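Local coordinates for protein Cbs-cp12 (Microcystis aeruginosa PCC 7806, PDB 5NMU) that probably takes part in the redox regulation of photosynthesis as a hexamer that fuses a pair of CBS domains to a CP12 domain, at residues A[14-19]-A[28-33]; A[42-47]-A[78-83]; A[94-99]-A[134-139]. One frame throughout, in Å; residues are numbered along the deposited sequence.

Contact 1: A[14-19]-A[28-33]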
loop_
_atom_site.group_PDB
_atom_site.type_symbol
_atom_site.label_atom_id
_atom_site.label_comp_id
_atom_site.label_asym_id
_atom_site.label_seq_id
_atom_site.Cartn_x
_atom_site.Cartn_y
_atom_site.Cartn_z
ATOM N N ASN A 14 -29.799 -7.837 -11.864
ATOM C CA ASN A 14 -30.235 -8.718 -10.803
ATOM C C ASN A 14 -29.298 -8.495 -9.676
ATOM O O ASN A 14 -28.158 -8.929 -9.750
ATOM C CB ASN A 14 -30.141 -10.202 -11.208
ATOM C CG ASN A 14 -31.304 -10.641 -12.072
ATOM O OD1 ASN A 14 -32.303 -9.921 -12.217
ATOM N ND2 ASN A 14 -31.185 -11.822 -12.665
ATOM N N VAL A 15 -29.746 -7.806 -8.643
ATOM C CA VAL A 15 -28.891 -7.556 -7.501
ATOM C C VAL A 15 -29.576 -8.214 -6.306
ATOM O O VAL A 15 -30.775 -8.251 -6.248
ATOM C CB VAL A 15 -28.584 -6.065 -7.300
ATOM C CG1 VAL A 15 -29.831 -5.248 -6.968
ATOM C CG2 VAL A 15 -27.497 -5.896 -6.247
ATOM N N VAL A 16 -28.767 -8.788 -5.424
ATOM C CA VAL A 16 -29.189 -9.548 -4.263
ATOM C C VAL A 16 -28.571 -8.862 -3.073
ATOM O O VAL A 16 -27.378 -8.454 -3.153
ATOM C CB VAL A 16 -28.535 -10.968 -4.290
ATOM C CG1 VAL A 16 -29.159 -11.858 -3.231
ATOM C CG2 VAL A 16 -28.722 -11.593 -5.657
ATOM N N THR A 17 -29.340 -8.760 -1.984
ATOM C CA THR A 17 -28.841 -8.190 -0.749
ATOM C C THR A 17 -28.765 -9.268 0.358
ATOM O O THR A 17 -29.310 -10.345 0.208
ATOM C CB THR A 17 -29.711 -7.017 -0.271
ATOM O OG1 THR A 17 -30.941 -7.506 0.152
ATOM C CG2 THR A 17 -29.987 -6.006 -1.371
ATOM N N ILE A 18 -28.086 -8.942 1.458
ATOM C CA ILE A 18 -28.048 -9.790 2.662
ATOM C C ILE A 18 -27.942 -8.890 3.886
ATOM O O ILE A 18 -27.491 -7.707 3.795
ATOM C CB ILE A 18 -26.870 -10.804 2.588
ATOM C CG1 ILE A 18 -27.020 -11.912 3.647
ATOM C CG2 ILE A 18 -25.517 -10.120 2.686
ATOM C CD1 ILE A 18 -26.073 -13.055 3.423
ATOM N N ARG A 19 -28.376 -9.379 5.028
ATOM C CA ARG A 19 -28.236 -8.562 6.228
ATOM C C ARG A 19 -26.821 -8.702 6.780
ATOM O O ARG A 19 -26.175 -9.714 6.581
ATOM C CB ARG A 19 -29.284 -8.929 7.263
ATOM C CG ARG A 19 -30.717 -8.694 6.758
ATOM C CD ARG A 19 -31.743 -8.732 7.898
ATOM N NE ARG A 19 -31.580 -7.547 8.740
ATOM C CZ ARG A 19 -32.000 -6.308 8.428
ATOM N NH1 ARG A 19 -32.665 -6.049 7.285
ATOM N NH2 ARG A 19 -31.769 -5.312 9.279
ATOM N N VAL A 28 -22.194 -17.256 1.654
ATOM C CA VAL A 28 -21.527 -18.137 0.717
ATOM C C VAL A 28 -22.533 -18.965 -0.051
ATOM O O VAL A 28 -22.396 -19.140 -1.260
ATOM C CB VAL A 28 -20.474 -19.020 1.412
ATOM C CG1 VAL A 28 -19.947 -20.086 0.485
ATOM C CG2 VAL A 28 -19.310 -18.143 1.859
ATOM N N LYS A 29 -23.539 -19.473 0.652
ATOM C CA LYS A 29 -24.542 -20.292 0.032
ATOM C C LYS A 29 -25.329 -19.501 -1.013
ATOM O O LYS A 29 -25.631 -19.992 -2.090
ATOM C CB LYS A 29 -25.491 -20.829 1.103
ATOM C CG LYS A 29 -26.787 -21.415 0.540
ATOM C CD LYS A 29 -27.407 -22.463 1.464
ATOM C CE LYS A 29 -27.627 -21.887 2.850
ATOM N NZ LYS A 29 -28.618 -22.695 3.610
ATOM N N LEU A 30 -25.701 -18.289 -0.645
ATOM C CA LEU A 30 -26.372 -17.382 -1.562
ATOM C C LEU A 30 -25.487 -17.129 -2.792
ATOM O O LEU A 30 -25.951 -17.220 -3.937
ATOM C CB LEU A 30 -26.764 -16.089 -0.826
ATOM C CG LEU A 30 -27.767 -15.154 -1.488
ATOM C CD1 LEU A 30 -29.145 -15.792 -1.704
ATOM C CD2 LEU A 30 -27.925 -13.867 -0.651
ATOM N N MET A 31 -24.199 -16.892 -2.553
ATOM C CA MET A 31 -23.297 -16.572 -3.648
ATOM C C MET A 31 -23.090 -17.731 -4.593
ATOM O O MET A 31 -23.024 -17.525 -5.789
ATOM C CB MET A 31 -21.981 -16.026 -3.122
ATOM C CG MET A 31 -22.153 -14.640 -2.504
ATOM S SD MET A 31 -20.830 -14.201 -1.403
ATOM C CE MET A 31 -19.882 -13.089 -2.440
ATOM N N LYS A 32 -22.962 -18.943 -4.058
ATOM C CA LYS A 32 -22.843 -20.125 -4.905
ATOM C C LYS A 32 -24.110 -20.425 -5.721
ATOM O O LYS A 32 -24.047 -20.753 -6.898
ATOM C CB LYS A 32 -22.567 -21.355 -4.071
ATOM C CG LYS A 32 -21.241 -21.291 -3.379
ATOM C CD LYS A 32 -21.093 -22.504 -2.481
ATOM C CE LYS A 32 -21.071 -23.782 -3.304
ATOM N NZ LYS A 32 -20.335 -24.792 -2.537
ATOM N N GLU A 33 -25.244 -20.359 -5.067
ATOM C CA GLU A 33 -26.519 -20.595 -5.705
ATOM C C GLU A 33 -26.767 -19.698 -6.929
ATOM O O GLU A 33 -27.289 -20.153 -7.936
ATOM C CB GLU A 33 -27.588 -20.335 -4.654
ATOM C CG GLU A 33 -29.048 -20.420 -5.069
ATOM C CD GLU A 33 -29.948 -19.935 -3.941
ATOM O OE1 GLU A 33 -29.621 -20.266 -2.751
ATOM O OE2 GLU A 33 -30.948 -19.218 -4.248
#

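Contact 2: A[42-47]-A[78-83]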
loop_
_atom_site.group_PDB
_atom_site.type_symbol
_atom_site.label_atom_id
_atom_site.label_comp_id
_atom_site.label_asym_id
_atom_site.label_seq_id
_atom_site.Cartn_x
_atom_site.Cartn_y
_atom_site.Cartn_z
ATOM N N GLU A 42 -27.833 -4.842 3.280
ATOM C CA GLU A 42 -29.112 -4.145 3.326
ATOM C C GLU A 42 -29.077 -3.017 4.376
ATOM O O GLU A 42 -28.779 -3.279 5.503
ATOM C CB GLU A 42 -30.196 -5.187 3.675
ATOM C CG GLU A 42 -31.620 -4.642 3.792
ATOM C CD GLU A 42 -32.665 -5.756 3.852
ATOM O OE1 GLU A 42 -32.300 -6.893 4.241
ATOM O OE2 GLU A 42 -33.849 -5.479 3.499
ATOM N N PRO A 43 -29.364 -1.759 3.995
ATOM C CA PRO A 43 -29.483 -0.683 4.973
ATOM C C PRO A 43 -30.522 -1.034 6.009
ATOM O O PRO A 43 -31.546 -1.620 5.677
ATOM C CB PRO A 43 -29.980 0.495 4.133
ATOM C CG PRO A 43 -29.447 0.222 2.759
ATOM C CD PRO A 43 -29.531 -1.261 2.613
ATOM N N ARG A 44 -30.262 -0.726 7.262
ATOM C CA ARG A 44 -31.219 -1.098 8.314
ATOM C C ARG A 44 -32.382 -0.096 8.427
ATOM O O ARG A 44 -33.408 -0.419 8.971
ATOM C CB ARG A 44 -30.513 -1.305 9.653
ATOM C CG ARG A 44 -29.564 -2.525 9.631
ATOM C CD ARG A 44 -28.987 -2.847 11.013
ATOM N NE ARG A 44 -28.540 -1.593 11.609
ATOM C CZ ARG A 44 -27.310 -1.063 11.542
ATOM N NH1 ARG A 44 -26.262 -1.713 10.979
ATOM N NH2 ARG A 44 -27.119 0.155 12.087
ATOM N N HIS A 45 -32.182 1.114 7.934
ATOM C CA HIS A 45 -33.197 2.163 7.903
ATOM C C HIS A 45 -32.740 3.145 6.813
ATOM O O HIS A 45 -31.636 3.011 6.251
ATOM C CB HIS A 45 -33.320 2.850 9.278
ATOM C CG HIS A 45 -32.000 3.245 9.890
ATOM N ND1 HIS A 45 -31.338 4.410 9.562
ATOM C CD2 HIS A 45 -31.208 2.612 10.796
ATOM C CE1 HIS A 45 -30.201 4.479 10.229
ATOM N NE2 HIS A 45 -30.101 3.405 10.988
ATOM N N GLU A 46 -33.575 4.135 6.533
ATOM C CA GLU A 46 -33.374 5.065 5.405
ATOM C C GLU A 46 -32.056 5.836 5.399
ATOM O O GLU A 46 -31.496 6.050 4.335
ATOM C CB GLU A 46 -34.531 6.074 5.315
ATOM C CG GLU A 46 -35.826 5.374 4.950
ATOM C CD GLU A 46 -36.979 6.322 4.583
ATOM O OE1 GLU A 46 -36.764 7.518 4.277
ATOM O OE2 GLU A 46 -38.133 5.815 4.581
ATOM N N GLN A 47 -31.575 6.240 6.576
ATOM C CA GLN A 47 -30.280 6.937 6.719
ATOM C C GLN A 47 -29.034 6.023 6.832
ATOM O O GLN A 47 -27.920 6.537 6.933
ATOM C CB GLN A 47 -30.288 7.902 7.917
ATOM C CG GLN A 47 -31.041 9.190 7.682
ATOM C CD GLN A 47 -32.528 9.014 7.778
ATOM O OE1 GLN A 47 -33.015 8.357 8.696
ATOM N NE2 GLN A 47 -33.273 9.598 6.832
ATOM N N MET A 78 -17.527 -7.188 5.930
ATOM C CA MET A 78 -18.051 -6.276 4.940
ATOM C C MET A 78 -17.346 -4.942 4.942
ATOM O O MET A 78 -16.676 -4.586 5.916
ATOM C CB MET A 78 -19.532 -6.031 5.184
ATOM C CG MET A 78 -19.866 -5.117 6.352
ATOM S SD MET A 78 -21.616 -5.210 6.721
ATOM C CE MET A 78 -21.694 -4.186 8.208
ATOM N N ALA A 79 -17.605 -4.189 3.876
ATOM C CA ALA A 79 -17.247 -2.795 3.779
ATOM C C ALA A 79 -18.499 -1.961 3.915
ATOM O O ALA A 79 -19.370 -2.042 3.107
ATOM C CB ALA A 79 -16.570 -2.519 2.442
ATOM N N LYS A 80 -18.612 -1.176 4.965
ATOM C CA LYS A 80 -19.828 -0.427 5.190
ATOM C C LYS A 80 -19.401 0.783 5.948
ATOM O O LYS A 80 -18.780 0.608 6.976
ATOM C CB LYS A 80 -20.851 -1.190 6.004
ATOM C CG LYS A 80 -22.155 -0.417 6.207
ATOM C CD LYS A 80 -23.220 -1.225 6.956
ATOM C CE LYS A 80 -24.428 -0.376 7.337
ATOM N NZ LYS A 80 -25.625 -1.249 7.473
ATOM N N PRO A 81 -19.701 1.989 5.466
ATOM C CA PRO A 81 -20.186 2.237 4.092
ATOM C C PRO A 81 -19.205 1.807 3.009
ATOM O O PRO A 81 -18.023 1.675 3.257
ATOM C CB PRO A 81 -20.292 3.778 4.009
ATOM C CG PRO A 81 -19.575 4.307 5.219
ATOM C CD PRO A 81 -19.044 3.176 6.042
ATOM N N CYS A 82 -19.703 1.639 1.807
ATOM C CA CYS A 82 -18.874 1.244 0.684
ATOM C C CYS A 82 -18.910 2.317 -0.387
ATOM O O CYS A 82 -19.725 3.214 -0.321
ATOM C CB CYS A 82 -19.335 -0.108 0.181
ATOM S SG CYS A 82 -20.955 -0.047 -0.521
ATOM N N VAL A 83 -17.979 2.259 -1.325
ATOM C CA VAL A 83 -17.972 3.108 -2.511
ATOM C C VAL A 83 -19.150 2.689 -3.315
ATOM O O VAL A 83 -19.360 1.483 -3.523
ATOM C CB VAL A 83 -16.701 2.882 -3.358
ATOM C CG1 VAL A 83 -16.764 3.567 -4.701
ATOM C CG2 VAL A 83 -15.463 3.336 -2.599
#

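Contact 3: A[94-99]-A[134-139]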
loop_
_atom_site.group_PDB
_atom_site.type_symbol
_atom_site.label_atom_id
_atom_site.label_comp_id
_atom_site.label_asym_id
_atom_site.label_seq_id
_atom_site.Cartn_x
_atom_site.Cartn_y
_atom_site.Cartn_z
ATOM N N VAL A 94 -16.349 4.922 -14.168
ATOM C CA VAL A 94 -16.508 3.842 -13.222
ATOM C C VAL A 94 -15.146 3.088 -13.147
ATOM O O VAL A 94 -14.737 2.642 -12.053
ATOM C CB VAL A 94 -17.575 2.813 -13.647
ATOM C CG1 VAL A 94 -17.624 1.625 -12.665
ATOM C CG2 VAL A 94 -18.950 3.444 -13.754
ATOM N N ALA A 95 -14.499 2.933 -14.306
ATOM C CA ALA A 95 -13.173 2.262 -14.403
ATOM C C ALA A 95 -12.178 3.014 -13.553
ATOM O O ALA A 95 -11.453 2.433 -12.783
ATOM C CB ALA A 95 -12.684 2.220 -15.844
ATOM N N ARG A 96 -12.202 4.335 -13.671
ATOM C CA ARG A 96 -11.242 5.178 -12.962
ATOM C C ARG A 96 -11.486 5.179 -11.471
ATOM O O ARG A 96 -10.507 5.092 -10.725
ATOM C CB ARG A 96 -11.269 6.592 -13.490
ATOM C CG ARG A 96 -10.224 7.479 -12.856
ATOM C CD ARG A 96 -10.175 8.754 -13.592
ATOM N NE ARG A 96 -9.039 9.541 -13.111
ATOM C CZ ARG A 96 -7.787 9.472 -13.574
ATOM N NH1 ARG A 96 -7.439 8.626 -14.558
ATOM N NH2 ARG A 96 -6.879 10.286 -13.033
ATOM N N LEU A 97 -12.763 5.291 -11.049
ATOM C CA LEU A 97 -13.109 5.149 -9.636
ATOM C C LEU A 97 -12.528 3.852 -9.033
ATOM O O LEU A 97 -11.978 3.847 -7.907
ATOM C CB LEU A 97 -14.650 5.113 -9.461
ATOM C CG LEU A 97 -15.230 5.036 -8.049
ATOM C CD1 LEU A 97 -14.801 6.192 -7.178
ATOM C CD2 LEU A 97 -16.743 4.932 -8.033
ATOM N N PHE A 98 -12.768 2.746 -9.742
ATOM C CA PHE A 98 -12.375 1.419 -9.259
ATOM C C PHE A 98 -10.846 1.363 -9.138
ATOM O O PHE A 98 -10.344 0.899 -8.125
ATOM C CB PHE A 98 -12.901 0.317 -10.154
ATOM C CG PHE A 98 -14.371 0.008 -9.995
ATOM C CD1 PHE A 98 -15.208 0.722 -9.133
ATOM C CD2 PHE A 98 -14.918 -0.994 -10.759
ATOM C CE1 PHE A 98 -16.564 0.396 -9.023
ATOM C CE2 PHE A 98 -16.252 -1.336 -10.664
ATOM C CZ PHE A 98 -17.087 -0.633 -9.806
ATOM N N ALA A 99 -10.135 1.894 -10.136
ATOM C CA ALA A 99 -8.664 1.950 -10.106
ATOM C C ALA A 99 -8.145 2.775 -8.936
ATOM O O ALA A 99 -7.252 2.335 -8.242
ATOM C CB ALA A 99 -8.108 2.480 -11.424
ATOM N N LYS A 134 -12.124 6.735 -24.216
ATOM C CA LYS A 134 -12.356 8.150 -23.850
ATOM C C LYS A 134 -11.160 8.641 -23.054
ATOM O O LYS A 134 -10.904 8.146 -21.970
ATOM C CB LYS A 134 -13.698 8.296 -23.108
ATOM C CG LYS A 134 -14.868 7.782 -23.961
ATOM C CD LYS A 134 -16.204 8.462 -23.698
ATOM C CE LYS A 134 -17.347 7.448 -23.846
ATOM N NZ LYS A 134 -17.495 6.466 -22.700
ATOM N N ARG A 135 -10.381 9.522 -23.669
ATOM C CA ARG A 135 -9.255 10.193 -23.016
ATOM C C ARG A 135 -9.797 11.010 -21.829
ATOM O O ARG A 135 -10.648 11.913 -22.010
ATOM C CB ARG A 135 -8.570 11.082 -24.035
ATOM C CG ARG A 135 -7.465 11.963 -23.489
ATOM C CD ARG A 135 -6.799 12.743 -24.621
ATOM N NE ARG A 135 -5.564 13.359 -24.148
ATOM C CZ ARG A 135 -4.580 13.829 -24.908
ATOM N NH1 ARG A 135 -4.629 13.795 -26.248
ATOM N NH2 ARG A 135 -3.509 14.338 -24.300
ATOM N N LEU A 136 -9.375 10.644 -20.624
ATOM C CA LEU A 136 -9.953 11.210 -19.411
ATOM C C LEU A 136 -9.655 12.724 -19.319
ATOM O O LEU A 136 -8.574 13.218 -19.702
ATOM C CB LEU A 136 -9.489 10.467 -18.125
ATOM C CG LEU A 136 -10.320 9.291 -17.562
ATOM C CD1 LEU A 136 -11.545 9.760 -16.789
ATOM C CD2 LEU A 136 -10.749 8.280 -18.625
ATOM N N PHE A 137 -10.686 13.441 -18.894
ATOM C CA PHE A 137 -10.639 14.878 -18.693
ATOM C C PHE A 137 -10.245 15.657 -19.936
ATOM O O PHE A 137 -9.614 16.701 -19.826
ATOM C CB PHE A 137 -9.672 15.212 -17.548
ATOM C CG PHE A 137 -9.799 14.314 -16.349
ATOM C CD1 PHE A 137 -11.047 13.944 -15.860
ATOM C CD2 PHE A 137 -8.671 13.891 -15.675
ATOM C CE1 PHE A 137 -11.164 13.151 -14.756
ATOM C CE2 PHE A 137 -8.782 13.091 -14.557
ATOM C CZ PHE A 137 -10.023 12.736 -14.087
ATOM N N ILE A 138 -10.570 15.127 -21.127
ATOM C CA ILE A 138 -10.121 15.750 -22.366
ATOM C C ILE A 138 -10.715 17.130 -22.556
ATOM O O ILE A 138 -10.060 17.996 -23.159
ATOM C CB ILE A 138 -10.368 14.866 -23.595
ATOM C CG1 ILE A 138 -9.491 15.365 -24.754
ATOM C CG2 ILE A 138 -11.870 14.758 -23.948
ATOM C CD1 ILE A 138 -9.641 14.624 -26.058
ATOM N N GLU A 139 -11.908 17.378 -22.008
ATOM C CA GLU A 139 -12.490 18.733 -22.037
ATOM C C GLU A 139 -11.729 19.757 -21.173
ATOM O O GLU A 139 -11.678 20.930 -21.540
ATOM C CB GLU A 139 -14.003 18.751 -21.713
ATOM C CG GLU A 139 -14.895 18.146 -22.808
ATOM C CD GLU A 139 -14.805 18.839 -24.220
ATOM O OE1 GLU A 139 -14.719 20.091 -24.331
ATOM O OE2 GLU A 139 -14.853 18.120 -25.258
#

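Contact 1: A[14-19]-A[28-33]
Thr-17 supplies the flat group that meets Leu-30 here, its backbone carbonyl, with O lying 3.9 Å from Leu-30 CD2; no side-chain ring, amide or charged group takes part. What remains is an encounter of two branched aliphatic chains, Val-16 and Leu-30, which reach toward each other and meet tip to tip. Val-16 CG1 stands 3.5 Å from Leu-30 CD2, a little tighter than usual for two methyl groups, and 4.0 Å from Leu-30 CG behind it. Leu-30 sends its branch off the helix with CG anti to the backbone N (chi1 -165°), which carries CD2 to Val-16 while the two backbones stay well apart, Val-16 CA and Leu-30 CA being 8.8 Å from each other. No hydrogen bond crosses between the two segments; the direct contact is apolar. Around it, Leu-36 also touches Val-16, and Leu-39 of strand 38-41 lies against both Ile-18 and Leu-30. Val-28 and Met-31 on the same helix pack on Phe-129 and Leu-124 of the second subunit. The case illustrates how a helix is seated on its sheet: strand 17-18, helix 24-34 and the parallel strand 38-41 form a beta-alpha-beta crossover within the first CBS domain.

Contact 2: A[42-47]-A[78-83]
Within the paired CBS domains, the loop joining the antiparallel strands 38-41 and 51-54 meets the non-helical segment 78-83 of the second CBS domain, and it does so through Lys-80 and Arg-44. The example shows how two cations can be brought together when an acid lies at hand. Lys-80 leaves its backbone toward the loop and is extended: CG is anti to the backbone N (chi1 -178°) and the chain stays extended to its end, so that a largely buried side chain delivers its ammonium group to residues 42-44. Arg-44 comes in at a slant, its chain bent at chi3 (-46°), and its NH1 comes near the lysine, whose NZ lies oblique to the guanidinium plane. No hydrogen bond joins the two segments. Asp-48, farther along the loop, provides the link instead: its OD2 forms a salt bridge with Lys-80 NZ and accepts a hydrogen bond from Arg-44 N, which probably offsets part of the repulsion between the cations. Acids of the third subunit also approach Arg-44, Glu-143 by packing and Asp-140 through a long, weak ion pair. Glu-42 O stands 4.2 Å from Lys-80 NZ, and the closest approach of the two segments is Arg-44 NH1 to Lys-80 NZ, 3.6 Å.

Contact 3: A[94-99]-A[134-139]
Arg-96 and Phe-137 make the contact between a guanidinium group and an aromatic ring, and Arg-96 with Leu-136 makes the aliphatic one. In the first, the two side chains cross at about a right angle and their planes stand 79° apart, so this is no parallel stack: Phe-137 CE2 sits over one face of the guanidinium, 3.7 Å from Arg-96 NH2, while Phe-137 CZ comes to 3.5 Å from Arg-96 NE. The arginine reaches this far because its chain is extended from CG to NE, with CG anti to the backbone N (chi1 -176°).

The aliphatic contact uses the stem of the same side chain. Arg-96 and Leu-136 slide past each other in opposite directions, and Arg-96 CD lies 3.6 Å from Leu-136 CD1. One residue thus offers carbon to one neighbour and its planar head to the next. The contact joins helix 91-101 of the second CBS domain to the segment leading into helix 138-156 of the CP12 part, where a type II beta turn runs from Arg-135 to Ile-138 and Phe-137 takes the N-cap position. An alanine here in place of Arg-96 is likely to leave the Phe-137 ring and the Leu-136 methyl without their shared partner and open a gap between helix and turn.

Two other subunits also reach this contact: Ala-64 O of the second subunit accepts a weak hydrogen bond from Arg-96 NH1, and Met-78 of the third packs on Phe-137.

From the N terminus, contact 1 closes first, over a short span of eight residues, seating helix 24-34 against strand 17-18. Contact 2 opens only after that and brings the loop at 42-47 to segment 78-83 of the second CBS domain. Contact 3 follows, joining helix 91-101 to the approach to the CP12 helices. The three loops run in series; none nests or crosses. Neighbours do touch: Ile-18 O and Glu-42 N (2.9 Å) make a probable hydrogen bond between contacts 1 and 2, and Val-83 CG1 packs on Leu-97 CD2 between contacts 2 and 3. Contacts 1 and 3, with centres about 30 Å apart, do not touch, though both meet the second subunit.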